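Side-chain contact in eukaryotic Translation Initiation 4E (Schistosoma mansoni, PDB 3HXI), which binds the 7-methylguanosine cap of messenger RNA and probably thereby helps recruit it for the initiation of translation: residues Y19-R24 / D30-K35. Numbering follows the deposited sequence.
With GTG (7-methyl-guanosine-5'-triphosphate-5'-guanosine), chain C.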
loop_
_atom_site.group_PDB
_atom_site.type_symbol
_atom_site.label_atom_id
_atom_site.label_comp_id
_atom_site.label_asym_id
_atom_site.label_seq_id
_atom_site.Cartn_x
_atom_site.Cartn_y
_atom_site.Cartn_z
ATOM N N TYR A 19 -1.101 -5.940 -8.482
ATOM C CA TYR A 19 -0.060 -6.841 -8.939
ATOM C C TYR A 19 0.227 -7.909 -7.916
ATOM O O TYR A 19 0.085 -7.682 -6.710
ATOM C CB TYR A 19 1.258 -6.074 -9.157
ATOM C CG TYR A 19 1.196 -4.886 -10.075
ATOM C CD1 TYR A 19 1.698 -4.970 -11.366
ATOM C CD2 TYR A 19 0.667 -3.656 -9.641
ATOM C CE1 TYR A 19 1.666 -3.873 -12.228
ATOM C CE2 TYR A 19 0.628 -2.557 -10.491
ATOM C CZ TYR A 19 1.120 -2.675 -11.783
ATOM O OH TYR A 19 1.086 -1.596 -12.637
ATOM N N LEU A 20 0.649 -9.072 -8.417
ATOM C CA LEU A 20 1.205 -10.142 -7.593
ATOM C C LEU A 20 2.677 -10.278 -7.861
ATOM O O LEU A 20 3.099 -10.352 -9.016
ATOM C CB LEU A 20 0.535 -11.487 -7.935
ATOM C CG LEU A 20 -0.982 -11.459 -8.131
ATOM C CD1 LEU A 20 -1.493 -12.855 -8.503
ATOM C CD2 LEU A 20 -1.721 -10.926 -6.885
ATOM N N PHE A 21 3.462 -10.319 -6.790
ATOM C CA PHE A 21 4.877 -10.654 -6.883
ATOM C C PHE A 21 5.060 -12.141 -6.579
ATOM O O PHE A 21 4.782 -12.584 -5.479
ATOM C CB PHE A 21 5.716 -9.814 -5.895
ATOM C CG PHE A 21 7.169 -10.188 -5.898
ATOM C CD1 PHE A 21 8.062 -9.523 -6.727
ATOM C CD2 PHE A 21 7.630 -11.242 -5.119
ATOM C CE1 PHE A 21 9.400 -9.890 -6.766
ATOM C CE2 PHE A 21 8.970 -11.608 -5.144
ATOM C CZ PHE A 21 9.853 -10.944 -5.991
ATOM N N GLN A 22 5.529 -12.911 -7.550
ATOM C CA GLN A 22 5.776 -14.333 -7.301
ATOM C C GLN A 22 7.161 -14.711 -7.739
ATOM O O GLN A 22 7.464 -14.647 -8.933
ATOM C CB GLN A 22 4.761 -15.181 -8.059
ATOM C CG GLN A 22 3.310 -14.991 -7.625
ATOM C CD GLN A 22 2.347 -15.607 -8.619
ATOM O OE1 GLN A 22 2.233 -15.141 -9.744
ATOM N NE2 GLN A 22 1.651 -16.655 -8.202
ATOM N N PHE A 23 8.012 -15.097 -6.788
ATOM C CA PHE A 23 9.400 -15.405 -7.122
ATOM C C PHE A 23 9.496 -16.733 -7.861
ATOM O O PHE A 23 8.948 -17.738 -7.419
ATOM C CB PHE A 23 10.320 -15.455 -5.898
ATOM C CG PHE A 23 11.623 -16.180 -6.160
ATOM C CD1 PHE A 23 12.656 -15.552 -6.864
ATOM C CD2 PHE A 23 11.808 -17.489 -5.730
ATOM C CE1 PHE A 23 13.852 -16.215 -7.134
ATOM C CE2 PHE A 23 13.004 -18.162 -5.990
ATOM C CZ PHE A 23 14.029 -17.516 -6.696
ATOM N N ARG A 24 10.186 -16.705 -8.993
ATOM C CA ARG A 24 10.677 -17.919 -9.622
ATOM C C ARG A 24 12.155 -17.735 -9.931
ATOM O O ARG A 24 12.615 -16.609 -10.208
ATOM C CB ARG A 24 9.876 -18.272 -10.883
ATOM C CG ARG A 24 8.444 -18.755 -10.598
ATOM C CD ARG A 24 7.446 -17.592 -10.606
ATOM N NE ARG A 24 7.137 -17.169 -11.971
ATOM C CZ ARG A 24 6.681 -15.964 -12.321
ATOM N NH1 ARG A 24 6.439 -15.715 -13.600
ATOM N NH2 ARG A 24 6.455 -15.010 -11.410
ATOM N N ASP A 30 11.858 -7.472 -11.157
ATOM C CA ASP A 30 10.681 -6.854 -11.772
ATOM C C ASP A 30 9.889 -7.823 -12.650
ATOM O O ASP A 30 8.701 -7.623 -12.878
ATOM C CB ASP A 30 11.052 -5.566 -12.530
ATOM C CG ASP A 30 12.008 -5.801 -13.681
ATOM O OD1 ASP A 30 12.634 -6.877 -13.765
ATOM O OD2 ASP A 30 12.146 -4.876 -14.511
ATOM N N GLU A 31 10.555 -8.872 -13.130
ATOM C CA GLU A 31 9.922 -9.905 -13.954
ATOM C C GLU A 31 9.040 -10.839 -13.121
ATOM O O GLU A 31 8.257 -11.617 -13.669
ATOM C CB GLU A 31 10.991 -10.720 -14.684
ATOM C CG GLU A 31 11.802 -9.887 -15.660
ATOM C CD GLU A 31 12.851 -10.675 -16.405
ATOM O OE1 GLU A 31 13.550 -11.516 -15.794
ATOM O OE2 GLU A 31 12.995 -10.418 -17.619
ATOM N N CYS A 32 9.179 -10.766 -11.800
ATOM C CA CYS A 32 8.365 -11.578 -10.901
ATOM C C CYS A 32 7.027 -10.914 -10.596
ATOM O O CYS A 32 6.154 -11.544 -9.990
ATOM C CB CYS A 32 9.094 -11.867 -9.586
ATOM S SG CYS A 32 10.596 -12.887 -9.719
ATOM N N LEU A 33 6.886 -9.662 -11.028
ATOM C CA LEU A 33 5.657 -8.886 -10.870
ATOM C C LEU A 33 4.716 -9.136 -12.029
ATOM O O LEU A 33 5.148 -9.185 -13.194
ATOM C CB LEU A 33 5.968 -7.397 -10.829
ATOM C CG LEU A 33 6.645 -6.879 -9.573
ATOM C CD1 LEU A 33 7.247 -5.501 -9.848
ATOM C CD2 LEU A 33 5.674 -6.835 -8.392
ATOM N N GLU A 34 3.431 -9.279 -11.738
ATOM C CA GLU A 34 2.468 -9.345 -12.849
ATOM C C GLU A 34 1.193 -8.619 -12.511
ATOM O O GLU A 34 0.708 -8.727 -11.397
ATOM C CB GLU A 34 2.187 -10.790 -13.289
ATOM C CG GLU A 34 1.343 -11.615 -12.339
ATOM C CD GLU A 34 1.411 -13.117 -12.617
ATOM O OE1 GLU A 34 2.379 -13.602 -13.251
ATOM O OE2 GLU A 34 0.486 -13.819 -12.178
ATOM N N LYS A 35 0.678 -7.875 -13.485
ATOM C CA LYS A 35 -0.508 -7.053 -13.291
ATOM C C LYS A 35 -1.742 -7.914 -13.467
ATOM O O LYS A 35 -2.002 -8.411 -14.564
ATOM C CB LYS A 35 -0.545 -5.903 -14.307
ATOM C CG LYS A 35 -1.533 -4.762 -13.910
ATOM C CD LYS A 35 -1.726 -3.719 -15.038
ATOM C CE LYS A 35 -0.461 -2.928 -15.343
ATOM N NZ LYS A 35 -0.659 -2.063 -16.549
HETATM P PA GTG C . 11.903 -7.188 -0.002
HETATM O O1A GTG C . 11.101 -8.349 -0.526
HETATM O O2A GTG C . 11.269 -5.842 0.278
HETATM O O3A GTG C . 12.765 -7.572 1.297
HETATM P PB GTG C . 12.674 -8.855 2.234
HETATM O O1B GTG C . 11.269 -9.068 2.740
HETATM O O2B GTG C . 13.817 -8.700 3.232
HETATM O O3B GTG C . 13.115 -10.006 1.201
HETATM N N9A GTG C . 13.576 -5.173 -4.677
HETATM C C8A GTG C . 12.552 -4.840 -3.884
HETATM N N7A GTG C . 11.907 -3.785 -4.431
HETATM C C7X GTG C . 10.713 -3.147 -3.823
HETATM C C5A GTG C . 12.542 -3.471 -5.563
HETATM C C6A GTG C . 12.302 -2.470 -6.512
HETATM O O6A GTG C . 11.359 -1.651 -6.418
HETATM N N1A GTG C . 13.149 -2.386 -7.568
HETATM C C2A GTG C . 14.183 -3.277 -7.695
HETATM N N2A GTG C . 15.034 -3.219 -8.736
HETATM N N3A GTG C . 14.406 -4.243 -6.777
HETATM C C4A GTG C . 13.586 -4.349 -5.716
HETATM O O5D GTG C . 13.029 -6.913 -1.081
HETATM C C5D GTG C . 13.918 -7.967 -1.435
HETATM C C4D GTG C . 14.811 -7.506 -2.565
HETATM O O4D GTG C . 14.012 -7.321 -3.725
HETATM C C3D GTG C . 15.479 -6.169 -2.318
HETATM O O3D GTG C . 16.650 -6.314 -1.517
HETATM C C2D GTG C . 15.777 -5.717 -3.728
HETATM O O2D GTG C . 16.969 -6.360 -4.204
HETATM C C1D GTG C . 14.573 -6.256 -4.492
HETATM P PG GTG C . 13.062 -11.595 1.434
HETATM O O1G GTG C . 12.117 -12.003 2.520
HETATM O O2G GTG C . 14.489 -12.115 1.447
HETATM O O5E GTG C . 12.427 -12.032 0.025
HETATM C C5E GTG C . 11.049 -11.787 -0.249
HETATM C C4E GTG C . 10.678 -12.378 -1.593
HETATM O O4E GTG C . 11.424 -11.708 -2.613
HETATM C C3E GTG C . 11.041 -13.847 -1.716
HETATM O O3E GTG C . 10.123 -14.427 -2.658
HETATM C C2E GTG C . 12.426 -13.844 -2.347
HETATM O O2E GTG C . 12.716 -15.051 -3.071
HETATM C C1E GTG C . 12.293 -12.646 -3.277
HETATM N N9B GTG C . 13.525 -11.905 -3.614
HETATM C C8B GTG C . 14.211 -11.331 -2.480
HETATM N N7B GTG C . 15.316 -10.646 -3.145
HETATM C C5B GTG C . 15.181 -10.819 -4.494
HETATM C C6B GTG C . 15.966 -10.364 -5.655
HETATM O O6B GTG C . 16.988 -9.659 -5.434
HETATM N N1B GTG C . 15.554 -10.746 -6.897
HETATM C C2B GTG C . 14.431 -11.519 -7.090
HETATM N N2B GTG C . 14.029 -11.881 -8.334
HETATM N N3B GTG C . 13.665 -11.965 -6.064
HETATM C C4B GTG C . 13.992 -11.635 -4.798
#
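Cys32 lays its CB over one face of the Phe21 ring, 3.9 Å from the ring centroid and 29° off the normal, a CH-pi contact; its SG stands obliquely to the same ring. The Phe21 chi1 of 176° swings the ring out beside its carbonyl carbon, where CD2 of Leu33 meets the edge in plane, that atom also lying 3.9 Å from Phe21 CB. Phe21 CE2 comes to 3.5 Å from O4E, a ribose oxygen of the bound cap dinucleotide that lies obliquely to the ring, while O2E of that ribose lies over a face of Phe23. Cys32 SG lies near N2B of the same guanosine, so all three residues line the pocket at the second nucleoside, the one without the 7-methyl group. Farther along the strands, Lys35 runs beside Tyr19 with its CG above the phenol face, 4.1 Å from the centroid.

Backbone hydrogen bonds set the register. Leu20 and Glu34 form an antiparallel hydrogen-bonded pair (Leu20 N to Glu34 O 3.0 Å, Glu34 N to Leu20 O 2.9 Å), and Gln22 N reaches Cys32 O nearly straight, at 171°. At the polar rim, bends at chi2 and chi3 bring Arg24 NH2 to Gln22 O, a 2.7 Å hydrogen bond, with Cys32 O also at the guanidinium edge; Glu34 OE1 stays 4.6 Å from Arg24 NH1, without a salt bridge.

The segments form the loop end of hairpin 11-21/33-41. Trp29, from its turn, meets the Phe21 ring. Backbone hydrogen bonds join Tyr19 to Tyr65 and Phe21 to Asp63 of strand 63-68, leaving strand 33-41 outermost in the antiparallel sheet.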